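Local coordinates for solute-binding protein (Thermoactinomyces vulgaris, PDB 2ZYO), which binds maltodextrins such as maltotetraose, as well as cyclodextrins, and probably presents them to a membrane transporter for uptake, at residues S130-Y135 against N338-Q343; A145-L150 against P268-K273; Q152-N157 against T220-P225; V167-N172 against Q216-E221. All blocks are in the same frame, centred on the assembly; numbering follows the deposited sequence.

How the interactions relate
The four contacts follow one another along the chain by their first segments and close loops of decreasing span: interactions 2, 3 and 4 are nested inside the loop closed by interaction 1, and the loop of interaction 2 encloses those of 3 and 4. Interactions 2 and 3 share helix 147-157, about 16 Å apart between centres. Interactions 3 and 4, about 7 Å apart between centres, share Thr220, which ends helix 206-220, and Glu221 just after it. Tyr147 OH and Trp218 NE1, 2.8 Å apart, probably hydrogen-bond interaction 2 to interaction 4. Helices 338-344 and 206-220 both pack on the mixed sheet, at strands 120-136 (interaction 1) and 165-169 (interaction 4).

Interaction 1 (S130-Y135 against N338-Q343); sequences SVALIY and NGFAKQ
Ala132 and Phe340 bring their CA atoms to 5.7 Å where strand 132-135 and helix 338-343 run nearly antiparallel, their axes 8.2 Å apart at closest and their directions 163° apart. This is helix-on-sheet packing of the alpha/beta fold of bacterial solute-binding proteins, and it joins parts of the chain some two hundred residues apart. No hydrogen bond crosses the contact. Phe340 leads, sending one side of its ring in along the strand. Its CD1 lies 3.3 Å from Ser130 O and 3.7 Å from CB of Ala132, both oblique to the ring, while CZ at the far end meets CD1 of Ile134, also at 3.7 Å, and there the methyl arrives at the ring edge. Ring and isoleucine cross at a slant; Val264 of the neighbouring strand and Ile252 of helix 252-257 touch other parts of the phenyl group. One turn further on, Gln343 reaches the irregular part of strand 120-136 at Ser130 and Val131. With CG anti to the backbone N (chi1 -175°) and a bend at chi2 (56°), its CG rests 3.2 Å from the carbonyl O of Val131, and the amide beyond is carried past the strand, where OE1 accepts from Leu267 N and NE2 bonds to Ala275 O. Ser130 sets OG beside Gln343 CG and is gripped too: its hydroxyl bonds to Thr277 OG1, and OG gives a 2.8 Å hydrogen bond to Val131 O, in the carbonyl plane and on a lone pair.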
loop_
_atom_site.group_PDB
_atom_site.type_symbol
_atom_site.label_atom_id
_atom_site.label_comp_id
_atom_site.label_asym_id
_atom_site.label_seq_id
_atom_site.Cartn_x
_atom_site.Cartn_y
_atom_site.Cartn_z
ATOM N N SER A 130 1.193 0.165 -5.246
ATOM C CA SER A 130 1.160 -1.276 -5.470
ATOM C C SER A 130 2.513 -1.712 -6.002
ATOM O O SER A 130 3.211 -0.923 -6.637
ATOM C CB SER A 130 0.080 -1.634 -6.495
ATOM O OG SER A 130 0.172 -2.994 -6.893
ATOM N N VAL A 131 2.881 -2.967 -5.760
ATOM C CA VAL A 131 4.020 -3.542 -6.475
ATOM C C VAL A 131 3.646 -3.724 -7.944
ATOM O O VAL A 131 2.465 -3.754 -8.301
ATOM C CB VAL A 131 4.527 -4.888 -5.868
ATOM C CG1 VAL A 131 4.989 -4.696 -4.429
ATOM C CG2 VAL A 131 3.478 -5.989 -5.966
ATOM N N ALA A 132 4.663 -3.817 -8.789
ATOM C CA ALA A 132 4.487 -4.116 -10.208
ATOM C C ALA A 132 5.790 -4.711 -10.703
ATOM O O ALA A 132 6.719 -4.910 -9.912
ATOM C CB ALA A 132 4.127 -2.855 -10.990
ATOM N N LEU A 133 5.867 -4.996 -11.999
ATOM C CA LEU A 133 7.100 -5.512 -12.577
ATOM C C LEU A 133 7.995 -4.347 -12.983
ATOM O O LEU A 133 7.721 -3.653 -13.967
ATOM C CB LEU A 133 6.813 -6.435 -13.767
ATOM C CG LEU A 133 7.975 -7.333 -14.206
ATOM C CD1 LEU A 133 8.258 -8.430 -13.182
ATOM C CD2 LEU A 133 7.688 -7.929 -15.570
ATOM N N ILE A 134 9.046 -4.125 -12.198
ATOM C CA ILE A 134 10.029 -3.087 -12.495
ATOM C C ILE A 134 11.185 -3.753 -13.219
ATOM O O ILE A 134 11.735 -4.742 -12.733
ATOM C CB ILE A 134 10.544 -2.393 -11.215
ATOM C CG1 ILE A 134 9.376 -1.833 -10.389
ATOM C CG2 ILE A 134 11.538 -1.288 -11.567
ATOM C CD1 ILE A 134 9.777 -1.329 -9.003
ATOM N N TYR A 135 11.552 -3.222 -14.381
ATOM C CA TYR A 135 12.578 -3.866 -15.195
ATOM C C TYR A 135 13.662 -2.927 -15.713
ATOM O O TYR A 135 13.455 -1.720 -15.835
ATOM C CB TYR A 135 11.952 -4.700 -16.326
ATOM C CG TYR A 135 11.126 -3.939 -17.345
ATOM C CD1 TYR A 135 11.667 -3.579 -18.577
ATOM C CD2 TYR A 135 9.791 -3.615 -17.092
ATOM C CE1 TYR A 135 10.912 -2.895 -19.524
ATOM C CE2 TYR A 135 9.027 -2.931 -18.033
ATOM C CZ TYR A 135 9.593 -2.578 -19.245
ATOM O OH TYR A 135 8.839 -1.907 -20.179
ATOM N N ASN A 338 2.821 4.703 -15.077
ATOM C CA ASN A 338 1.706 4.033 -15.755
ATOM C C ASN A 338 1.496 2.576 -15.328
ATOM O O ASN A 338 0.369 2.169 -15.038
ATOM C CB ASN A 338 1.878 4.138 -17.276
ATOM C CG ASN A 338 0.664 3.645 -18.050
ATOM O OD1 ASN A 338 -0.478 3.976 -17.730
ATOM N ND2 ASN A 338 0.915 2.868 -19.096
ATOM N N GLY A 339 2.583 1.806 -15.279
ATOM C CA GLY A 339 2.534 0.397 -14.883
ATOM C C GLY A 339 2.041 0.170 -13.465
ATOM O O GLY A 339 1.282 -0.768 -13.207
ATOM N N PHE A 340 2.476 1.031 -12.545
ATOM C CA PHE A 340 2.019 0.976 -11.159
ATOM C C PHE A 340 0.521 1.257 -11.048
ATOM O O PHE A 340 -0.190 0.584 -10.302
ATOM C CB PHE A 340 2.782 1.978 -10.289
ATOM C CG PHE A 340 4.211 1.603 -10.022
ATOM C CD1 PHE A 340 4.530 0.413 -9.373
ATOM C CD2 PHE A 340 5.238 2.463 -10.387
ATOM C CE1 PHE A 340 5.857 0.077 -9.119
ATOM C CE2 PHE A 340 6.567 2.137 -10.136
ATOM C CZ PHE A 340 6.874 0.939 -9.500
ATOM N N ALA A 341 0.053 2.258 -11.793
ATOM C CA ALA A 341 -1.357 2.636 -11.774
ATOM C C ALA A 341 -2.233 1.535 -12.366
ATOM O O ALA A 341 -3.289 1.216 -11.816
ATOM C CB ALA A 341 -1.566 3.949 -12.510
ATOM N N LYS A 342 -1.782 0.956 -13.480
ATOM C CA LYS A 342 -2.480 -0.164 -14.116
ATOM C C LYS A 342 -2.619 -1.340 -13.153
ATOM O O LYS A 342 -3.703 -1.905 -13.009
ATOM C CB LYS A 342 -1.758 -0.617 -15.389
ATOM C CG LYS A 342 -1.950 0.294 -16.597
ATOM C CD LYS A 342 -1.429 -0.351 -17.876
ATOM C CE LYS A 342 0.092 -0.283 -17.972
ATOM N NZ LYS A 342 0.610 -0.939 -19.213
ATOM N N GLN A 343 -1.521 -1.694 -12.487
ATOM C CA GLN A 343 -1.533 -2.791 -11.524
ATOM C C GLN A 343 -2.391 -2.465 -10.302
ATOM O O GLN A 343 -3.127 -3.326 -9.812
ATOM C CB GLN A 343 -0.108 -3.173 -11.105
ATOM C CG GLN A 343 -0.036 -4.403 -10.195
ATOM C CD GLN A 343 -0.702 -5.627 -10.803
ATOM O OE1 GLN A 343 -0.351 -6.056 -11.898
ATOM N NE2 GLN A 343 -1.670 -6.192 -10.088
#

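Interaction 2 (A145-L150 against P268-K273); sequences ATYDEL and PKIDGK
The N-terminus of helix 147-157, capped by Thr146, meets the loop between strands 262-265 and 278-287 through a single beta bridge that pairs Thr146 with Lys269. One hydrogen bond crosses the contact: Tyr147 N gives its proton to Lys269 O at 2.8 Å (154° at the hydrogen), so the loop satisfies one amide of the first helical turn. The cap is made by OG1 of Thr146, which accepts from Glu149 N at 3.2 Å; a separate side-chain bond runs from OG1 to Glu149 OE1 at 2.7 Å. Beneath the bridge, Pro268 sets CB against the backbone, 3.3 Å from Thr146 C, and CG lies beside CB of Leu150. Tyr147 and Ile270 run side by side in the same direction. With CG1 of Ile270 anti to the backbone N (chi1 -178°) and the chain extended beyond it, CD1 lies over one face of the Tyr147 ring, 3.9 Å from the centroid and 18° off the normal, a CH-pi contact. On the outer side a water links Ala145 O, 2.8 Å away, to Lys269 N. From Ile270 to Lys273 the loop reverses in a type I' turn. Leu180 of helix 174-183 touches both Tyr147 and Ile270, and the tyrosine hydroxyl is bonded to Trp218, so the contact lies between helices 174-183 and 206-220, in the loop leading from strand 262-265 to strand 278-287.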
loop_
_atom_site.group_PDB
_atom_site.type_symbol
_atom_site.label_atom_id
_atom_site.label_comp_id
_atom_site.label_asym_id
_atom_site.label_seq_id
_atom_site.Cartn_x
_atom_site.Cartn_y
_atom_site.Cartn_z
ATOM N N ALA A 145 4.298 -12.231 -21.085
ATOM C CA ALA A 145 2.853 -12.047 -21.239
ATOM C C ALA A 145 2.034 -12.785 -20.183
ATOM O O ALA A 145 0.893 -12.409 -19.904
ATOM C CB ALA A 145 2.416 -12.478 -22.633
ATOM N N THR A 146 2.614 -13.841 -19.618
ATOM C CA THR A 146 1.935 -14.673 -18.625
ATOM C C THR A 146 2.878 -14.978 -17.470
ATOM O O THR A 146 4.097 -14.842 -17.599
ATOM C CB THR A 146 1.468 -16.020 -19.222
ATOM O OG1 THR A 146 2.610 -16.765 -19.663
ATOM C CG2 THR A 146 0.508 -15.813 -20.391
ATOM N N TYR A 147 2.308 -15.393 -16.342
ATOM C CA TYR A 147 3.110 -15.821 -15.204
ATOM C C TYR A 147 4.017 -17.000 -15.563
ATOM O O TYR A 147 5.176 -17.040 -15.143
ATOM C CB TYR A 147 2.230 -16.172 -14.000
ATOM C CG TYR A 147 3.045 -16.648 -12.824
ATOM C CD1 TYR A 147 3.769 -15.743 -12.048
ATOM C CD2 TYR A 147 3.128 -18.003 -12.511
ATOM C CE1 TYR A 147 4.542 -16.173 -10.981
ATOM C CE2 TYR A 147 3.898 -18.443 -11.442
ATOM C CZ TYR A 147 4.600 -17.520 -10.682
ATOM O OH TYR A 147 5.367 -17.939 -9.621
ATOM N N ASP A 148 3.484 -17.949 -16.337
ATOM C CA ASP A 148 4.247 -19.115 -16.793
ATOM C C ASP A 148 5.525 -18.685 -17.510
ATOM O O ASP A 148 6.602 -19.236 -17.262
ATOM C CB ASP A 148 3.397 -19.991 -17.724
ATOM C CG ASP A 148 2.203 -20.618 -17.020
ATOM O OD1 ASP A 148 2.400 -21.352 -16.022
ATOM O OD2 ASP A 148 1.061 -20.390 -17.479
ATOM N N GLU A 149 5.392 -17.694 -18.391
ATOM C CA GLU A 149 6.520 -17.168 -19.159
ATOM C C GLU A 149 7.519 -16.431 -18.269
ATOM O O GLU A 149 8.732 -16.540 -18.467
ATOM C CB GLU A 149 6.026 -16.269 -20.298
ATOM C CG GLU A 149 5.434 -17.043 -21.479
ATOM C CD GLU A 149 4.582 -16.182 -22.396
ATOM O OE1 GLU A 149 3.593 -15.591 -21.914
ATOM O OE2 GLU A 149 4.887 -16.109 -23.606
ATOM N N LEU A 150 7.004 -15.695 -17.286
ATOM C CA LEU A 150 7.840 -15.007 -16.306
ATOM C C LEU A 150 8.655 -16.000 -15.486
ATOM O O LEU A 150 9.850 -15.796 -15.264
ATOM C CB LEU A 150 6.986 -14.137 -15.374
ATOM C CG LEU A 150 7.725 -13.290 -14.328
ATOM C CD1 LEU A 150 8.408 -12.088 -14.973
ATOM C CD2 LEU A 150 6.775 -12.847 -13.226
ATOM N N PRO A 268 2.421 -9.990 -15.027
ATOM C CA PRO A 268 1.842 -10.838 -16.065
ATOM C C PRO A 268 0.602 -11.575 -15.571
ATOM O O PRO A 268 0.495 -11.879 -14.380
ATOM C CB PRO A 268 2.967 -11.832 -16.360
ATOM C CG PRO A 268 4.216 -11.105 -15.997
ATOM C CD PRO A 268 3.839 -10.318 -14.784
ATOM N N LYS A 269 -0.334 -11.848 -16.476
ATOM C CA LYS A 269 -1.553 -12.561 -16.112
ATOM C C LYS A 269 -1.226 -13.932 -15.538
ATOM O O LYS A 269 -0.346 -14.636 -16.040
ATOM C CB LYS A 269 -2.514 -12.662 -17.297
ATOM C CG LYS A 269 -3.138 -11.326 -17.667
ATOM C CD LYS A 269 -4.232 -11.471 -18.708
ATOM C CE LYS A 269 -4.912 -10.130 -18.951
ATOM N NZ LYS A 269 -5.966 -10.222 -19.995
ATOM N N ILE A 270 -1.921 -14.280 -14.461
ATOM C CA ILE A 270 -1.676 -15.520 -13.736
ATOM C C ILE A 270 -2.976 -16.305 -13.609
ATOM O O ILE A 270 -4.027 -15.743 -13.282
ATOM C CB ILE A 270 -1.024 -15.249 -12.346
ATOM C CG1 ILE A 270 -0.719 -16.566 -11.616
ATOM C CG2 ILE A 270 -1.888 -14.292 -11.504
ATOM C CD1 ILE A 270 0.245 -16.429 -10.445
ATOM N N ASP A 271 -2.892 -17.606 -13.890
ATOM C CA ASP A 271 -4.053 -18.495 -13.902
ATOM C C ASP A 271 -5.210 -17.908 -14.725
ATOM O O ASP A 271 -6.377 -17.994 -14.340
ATOM C CB ASP A 271 -4.474 -18.860 -12.470
ATOM C CG ASP A 271 -3.410 -19.668 -11.739
ATOM O OD1 ASP A 271 -2.942 -20.683 -12.295
ATOM O OD2 ASP A 271 -3.036 -19.289 -10.610
ATOM N N GLY A 272 -4.854 -17.295 -15.853
ATOM C CA GLY A 272 -5.823 -16.767 -16.810
ATOM C C GLY A 272 -6.424 -15.409 -16.497
ATOM O O GLY A 272 -7.229 -14.896 -17.280
ATOM N N LYS A 273 -6.039 -14.820 -15.365
ATOM C CA LYS A 273 -6.612 -13.545 -14.920
ATOM C C LYS A 273 -5.557 -12.496 -14.595
ATOM O O LYS A 273 -4.371 -12.808 -14.484
ATOM C CB LYS A 273 -7.493 -13.755 -13.686
ATOM C CG LYS A 273 -8.807 -14.484 -13.939
ATOM C CD LYS A 273 -9.739 -14.387 -12.729
ATOM C CE LYS A 273 -9.124 -15.013 -11.483
ATOM N NZ LYS A 273 -9.990 -14.871 -10.280
HETATM O O HOH W 1 -0.269 -10.077 -18.980
#

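Interaction 3 (Q152-N157 against T220-P225); sequences QYAKAN and TEARLP
Ala154 and Ala222 form the close part of this contact, in which the last turns of helix 147-157 are met by the loop leaving helix 206-220, within the alpha/beta fold of the solute-binding protein family. Two small side chains let the backbones come together: the CA atoms of Lys155 and Ala222 are 4.6 Å apart, and the two alanine methyls touch, CB to CB, at 4.1 Å. Phe151, one turn earlier on the same helix, packs on Ala222, and Trp218 packs on Ala154, so this side is shut off from solvent. Arg223 fastens the edge of the tight part. Its chain bends at chi3 (-65°) and curls back to the helix end, where NH2 donates to Lys155 O at 2.6 Å, with 145° at the hydrogen and the oxygen 22° out of the guanidinium plane. The same NH2 also bonds to Asn158 O, while Asn158 ND2 bonds to Ala222 O; the carbonyls of Lys155, in the last turn, and Asn158, just beyond the helix, are thus both met by this arginine. The opposite character appears where Lys155 and Glu221 lie side by side, pointing the same way toward solvent. Their pairing is loose: the aliphatic part of the lysine runs along the glutamate, CD 3.5 Å from OE1, yet NZ stays 3.9 Å from that oxygen, a long salt bridge. A water also bridges the two, accepting from Lys155 NZ at 2.8 Å and donating to Glu221 OE1 at a short 2.5 Å.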
loop_
_atom_site.group_PDB
_atom_site.type_symbol
_atom_site.label_atom_id
_atom_site.label_comp_id
_atom_site.label_asym_id
_atom_site.label_seq_id
_atom_site.Cartn_x
_atom_site.Cartn_y
_atom_site.Cartn_z
ATOM N N GLN A 152 9.421 -19.167 -16.270
ATOM C CA GLN A 152 10.377 -19.796 -17.185
ATOM C C GLN A 152 11.608 -18.908 -17.371
ATOM O O GLN A 152 12.744 -19.387 -17.321
ATOM C CB GLN A 152 9.713 -20.106 -18.535
ATOM C CG GLN A 152 10.659 -20.662 -19.612
ATOM C CD GLN A 152 11.373 -21.937 -19.190
ATOM O OE1 GLN A 152 10.798 -22.798 -18.525
ATOM N NE2 GLN A 152 12.634 -22.063 -19.586
ATOM N N TYR A 153 11.366 -17.612 -17.569
ATOM C CA TYR A 153 12.425 -16.612 -17.685
ATOM C C TYR A 153 13.330 -16.616 -16.450
ATOM O O TYR A 153 14.549 -16.527 -16.571
ATOM C CB TYR A 153 11.808 -15.226 -17.909
ATOM C CG TYR A 153 12.800 -14.124 -18.216
ATOM C CD1 TYR A 153 13.243 -13.902 -19.520
ATOM C CD2 TYR A 153 13.278 -13.290 -17.207
ATOM C CE1 TYR A 153 14.152 -12.885 -19.807
ATOM C CE2 TYR A 153 14.188 -12.273 -17.483
ATOM C CZ TYR A 153 14.619 -12.076 -18.782
ATOM O OH TYR A 153 15.513 -11.066 -19.056
ATOM N N ALA A 154 12.730 -16.732 -15.265
ATOM C CA ALA A 154 13.497 -16.813 -14.020
ATOM C C ALA A 154 14.318 -18.104 -13.939
ATOM O O ALA A 154 15.498 -18.073 -13.590
ATOM C CB ALA A 154 12.579 -16.680 -12.815
ATOM N N LYS A 155 13.694 -19.232 -14.269
ATOM C CA LYS A 155 14.381 -20.527 -14.265
ATOM C C LYS A 155 15.579 -20.547 -15.211
ATOM O O LYS A 155 16.629 -21.100 -14.882
ATOM C CB LYS A 155 13.421 -21.654 -14.640
ATOM C CG LYS A 155 12.415 -22.013 -13.561
ATOM C CD LYS A 155 11.738 -23.345 -13.861
ATOM C CE LYS A 155 10.840 -23.256 -15.090
ATOM N NZ LYS A 155 10.179 -24.549 -15.404
ATOM N N ALA A 156 15.412 -19.938 -16.380
ATOM C CA ALA A 156 16.459 -19.924 -17.398
ATOM C C ALA A 156 17.597 -18.956 -17.068
ATOM O O ALA A 156 18.758 -19.247 -17.350
ATOM C CB ALA A 156 15.866 -19.606 -18.764
ATOM N N ASN A 157 17.260 -17.822 -16.452
ATOM C CA ASN A 157 18.204 -16.710 -16.307
ATOM C C ASN A 157 18.770 -16.450 -14.904
ATOM O O ASN A 157 19.725 -15.682 -14.758
ATOM C CB ASN A 157 17.591 -15.421 -16.872
ATOM C CG ASN A 157 17.333 -15.502 -18.365
ATOM O OD1 ASN A 157 16.187 -15.456 -18.813
ATOM N ND2 ASN A 157 18.399 -15.632 -19.143
ATOM N N THR A 220 13.144 -23.470 -4.995
ATOM C CA THR A 220 13.545 -24.805 -5.460
ATOM C C THR A 220 13.866 -24.871 -6.957
ATOM O O THR A 220 14.684 -25.692 -7.383
ATOM C CB THR A 220 12.474 -25.866 -5.142
ATOM O OG1 THR A 220 11.236 -25.498 -5.765
ATOM C CG2 THR A 220 12.270 -26.005 -3.635
ATOM N N GLU A 221 13.216 -24.021 -7.751
ATOM C CA GLU A 221 13.410 -24.024 -9.206
ATOM C C GLU A 221 14.049 -22.744 -9.748
ATOM O O GLU A 221 14.863 -22.797 -10.672
ATOM C CB GLU A 221 12.086 -24.288 -9.931
ATOM C CG GLU A 221 11.470 -25.658 -9.662
ATOM C CD GLU A 221 10.200 -25.895 -10.463
ATOM O OE1 GLU A 221 10.097 -25.386 -11.601
ATOM O OE2 GLU A 221 9.303 -26.598 -9.957
ATOM N N ALA A 222 13.668 -21.599 -9.186
ATOM C CA ALA A 222 14.172 -20.304 -9.652
ATOM C C ALA A 222 15.398 -19.827 -8.866
ATOM O O ALA A 222 15.894 -18.719 -9.083
ATOM C CB ALA A 222 13.062 -19.257 -9.633
ATOM N N ARG A 223 15.868 -20.675 -7.952
ATOM C CA ARG A 223 17.153 -20.502 -7.260
ATOM C C ARG A 223 17.354 -19.163 -6.532
ATOM O O ARG A 223 18.475 -18.656 -6.450
ATOM C CB ARG A 223 18.320 -20.778 -8.225
ATOM C CG ARG A 223 18.314 -22.180 -8.834
ATOM C CD ARG A 223 19.443 -22.373 -9.846
ATOM N NE ARG A 223 19.295 -21.516 -11.023
ATOM C CZ ARG A 223 18.656 -21.856 -12.141
ATOM N NH1 ARG A 223 18.091 -23.051 -12.270
ATOM N NH2 ARG A 223 18.585 -20.990 -13.142
ATOM N N LEU A 224 16.274 -18.598 -5.994
ATOM C CA LEU A 224 16.375 -17.365 -5.210
ATOM C C LEU A 224 17.116 -17.607 -3.893
ATOM O O LEU A 224 16.990 -18.687 -3.307
ATOM C CB LEU A 224 14.990 -16.760 -4.936
ATOM C CG LEU A 224 14.165 -16.200 -6.104
ATOM C CD1 LEU A 224 13.043 -15.325 -5.563
ATOM C CD2 LEU A 224 15.009 -15.408 -7.096
ATOM N N PRO A 225 17.901 -16.610 -3.430
ATOM C CA PRO A 225 18.605 -16.732 -2.149
ATOM C C PRO A 225 17.615 -16.977 -1.014
ATOM O O PRO A 225 16.662 -16.217 -0.849
ATOM C CB PRO A 225 19.282 -15.369 -1.983
ATOM C CG PRO A 225 19.379 -14.818 -3.351
ATOM C CD PRO A 225 18.178 -15.319 -4.085
HETATM O O HOH W 2 8.337 -25.064 -13.362
#

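Interaction 4 (V167-N172 against Q216-E221); sequences VLFEAN and QKWFTE
Trp218 and Phe169 make the aromatic part of a buried interface in which helix 206-220 packs against the end of strand 165-169 and the loop that follows, in the alpha/beta fold of the solute-binding protein. The pair is T-shaped: the phenyl edge comes down on the indole face with the planes at 90° and the Phe169 ring centroid 5.0 Å from that of the six-membered ring of Trp218. Phe169 CE2 is the atom that points in, 3.6 Å from Trp218 CE2, and chi1 of 77°, which sets the ring between backbone N and carbonyl, swings it there. Phe151 of helix 147-157 adds another edge-to-face contact with the indole.

Among aliphatic contacts, Val167 crosses the indole obliquely, CG1 3.6 Å from CH2 of Trp218. Ala171 reaches both aromatic residues of the helix, its CB 3.8 Å from Phe219 CZ and 4.1 Å from Trp218 CB.

Polar groups work locally. Glu170, centre of an inverse gamma turn, holds Asn173 of the sugar pocket through OE1, and Phe169 touches pocket residue Tyr176, so the interface probably lies behind the sugar pocket. Ala171 O, buried and with no hydrogen-bonding partner, lies in plane at the Phe219 edge, 3.7 Å from CE2.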
loop_
_atom_site.group_PDB
_atom_site.type_symbol
_atom_site.label_atom_id
_atom_site.label_comp_id
_atom_site.label_asym_id
_atom_site.label_seq_id
_atom_site.Cartn_x
_atom_site.Cartn_y
_atom_site.Cartn_z
ATOM N N VAL A 167 14.629 -12.726 -12.847
ATOM C CA VAL A 167 13.598 -12.182 -11.960
ATOM C C VAL A 167 14.010 -12.415 -10.510
ATOM O O VAL A 167 14.319 -13.541 -10.113
ATOM C CB VAL A 167 12.201 -12.813 -12.203
ATOM C CG1 VAL A 167 11.127 -12.039 -11.435
ATOM C CG2 VAL A 167 11.862 -12.852 -13.690
ATOM N N LEU A 168 14.005 -11.338 -9.733
ATOM C CA LEU A 168 14.370 -11.386 -8.324
ATOM C C LEU A 168 13.404 -10.517 -7.534
ATOM O O LEU A 168 13.146 -9.376 -7.908
ATOM C CB LEU A 168 15.807 -10.888 -8.141
ATOM C CG LEU A 168 16.387 -10.727 -6.734
ATOM C CD1 LEU A 168 16.514 -12.065 -6.017
ATOM C CD2 LEU A 168 17.742 -10.042 -6.825
ATOM N N PHE A 169 12.864 -11.056 -6.445
ATOM C CA PHE A 169 12.009 -10.271 -5.556
ATOM C C PHE A 169 11.958 -10.871 -4.158
ATOM O O PHE A 169 12.527 -11.941 -3.919
ATOM C CB PHE A 169 10.603 -10.054 -6.158
ATOM C CG PHE A 169 9.684 -11.251 -6.071
ATOM C CD1 PHE A 169 8.621 -11.258 -5.169
ATOM C CD2 PHE A 169 9.852 -12.348 -6.917
ATOM C CE1 PHE A 169 7.755 -12.347 -5.091
ATOM C CE2 PHE A 169 8.989 -13.444 -6.845
ATOM C CZ PHE A 169 7.938 -13.441 -5.929
ATOM N N GLU A 170 11.293 -10.168 -3.241
ATOM C CA GLU A 170 11.141 -10.618 -1.859
ATOM C C GLU A 170 10.118 -11.744 -1.749
ATOM O O GLU A 170 9.030 -11.561 -1.186
ATOM C CB GLU A 170 10.738 -9.452 -0.957
ATOM C CG GLU A 170 11.881 -8.567 -0.531
ATOM C CD GLU A 170 11.494 -7.660 0.616
ATOM O OE1 GLU A 170 11.201 -8.177 1.716
ATOM O OE2 GLU A 170 11.480 -6.431 0.414
ATOM N N ALA A 171 10.486 -12.911 -2.274
ATOM C CA ALA A 171 9.590 -14.066 -2.337
ATOM C C ALA A 171 9.371 -14.743 -0.980
ATOM O O ALA A 171 8.632 -15.720 -0.883
ATOM C CB ALA A 171 10.090 -15.077 -3.369
ATOM N N ASN A 172 10.023 -14.219 0.057
ATOM C CA ASN A 172 9.819 -14.694 1.425
ATOM C C ASN A 172 9.003 -13.706 2.264
ATOM O O ASN A 172 8.974 -13.786 3.494
ATOM C CB ASN A 172 11.166 -15.007 2.093
ATOM C CG ASN A 172 12.113 -13.811 2.112
ATOM O OD1 ASN A 172 11.797 -12.733 1.605
ATOM N ND2 ASN A 172 13.287 -14.004 2.706
ATOM N N GLN A 216 7.347 -21.705 -2.945
ATOM C CA GLN A 216 8.374 -22.739 -2.849
ATOM C C GLN A 216 9.173 -22.887 -4.145
ATOM O O GLN A 216 10.397 -23.021 -4.111
ATOM C CB GLN A 216 7.738 -24.075 -2.462
ATOM C CG GLN A 216 8.734 -25.173 -2.121
ATOM C CD GLN A 216 8.055 -26.461 -1.706
ATOM O OE1 GLN A 216 7.108 -26.917 -2.351
ATOM N NE2 GLN A 216 8.538 -27.060 -0.622
ATOM N N LYS A 217 8.474 -22.847 -5.280
ATOM C CA LYS A 217 9.106 -22.986 -6.595
ATOM C C LYS A 217 10.151 -21.907 -6.879
ATOM O O LYS A 217 11.129 -22.155 -7.589
ATOM C CB LYS A 217 8.047 -23.007 -7.698
ATOM C CG LYS A 217 7.309 -24.335 -7.816
ATOM C CD LYS A 217 6.072 -24.218 -8.700
ATOM C CE LYS A 217 6.427 -23.962 -10.157
ATOM N NZ LYS A 217 5.207 -23.667 -10.959
ATOM N N TRP A 218 9.953 -20.716 -6.320
ATOM C CA TRP A 218 10.911 -19.626 -6.487
ATOM C C TRP A 218 12.265 -19.935 -5.849
ATOM O O TRP A 218 13.291 -19.405 -6.270
ATOM C CB TRP A 218 10.337 -18.307 -5.961
ATOM C CG TRP A 218 9.420 -17.674 -6.953
ATOM C CD1 TRP A 218 8.060 -17.783 -7.000
ATOM C CD2 TRP A 218 9.798 -16.855 -8.067
ATOM N NE1 TRP A 218 7.564 -17.072 -8.068
ATOM C CE2 TRP A 218 8.609 -16.495 -8.741
ATOM C CE3 TRP A 218 11.024 -16.385 -8.556
ATOM C CZ2 TRP A 218 8.610 -15.685 -9.883
ATOM C CZ3 TRP A 218 11.024 -15.580 -9.694
ATOM C CH2 TRP A 218 9.823 -15.239 -10.342
ATOM N N PHE A 219 12.259 -20.819 -4.857
ATOM C CA PHE A 219 13.485 -21.203 -4.167
ATOM C C PHE A 219 14.036 -22.539 -4.664
ATOM O O PHE A 219 15.252 -22.705 -4.768
ATOM C CB PHE A 219 13.267 -21.194 -2.650
ATOM C CG PHE A 219 12.916 -19.837 -2.111
ATOM C CD1 PHE A 219 13.917 -18.925 -1.794
ATOM C CD2 PHE A 219 11.585 -19.454 -1.957
ATOM C CE1 PHE A 219 13.601 -17.659 -1.315
ATOM C CE2 PHE A 219 11.260 -18.186 -1.478
ATOM C CZ PHE A 219 12.268 -17.288 -1.156
ATOM N N THR A 220 13.144 -23.470 -4.995
ATOM C CA THR A 220 13.545 -24.805 -5.460
ATOM C C THR A 220 13.866 -24.871 -6.957
ATOM O O THR A 220 14.684 -25.692 -7.383
ATOM C CB THR A 220 12.474 -25.866 -5.142
ATOM O OG1 THR A 220 11.236 -25.498 -5.765
ATOM C CG2 THR A 220 12.270 -26.005 -3.635
ATOM N N GLU A 221 13.216 -24.021 -7.751
ATOM C CA GLU A 221 13.410 -24.024 -9.206
ATOM C C GLU A 221 14.049 -22.744 -9.748
ATOM O O GLU A 221 14.863 -22.797 -10.672
ATOM C CB GLU A 221 12.086 -24.288 -9.931
ATOM C CG GLU A 221 11.470 -25.658 -9.662
ATOM C CD GLU A 221 10.200 -25.895 -10.463
ATOM O OE1 GLU A 221 10.097 -25.386 -11.601
ATOM O OE2 GLU A 221 9.303 -26.598 -9.957
#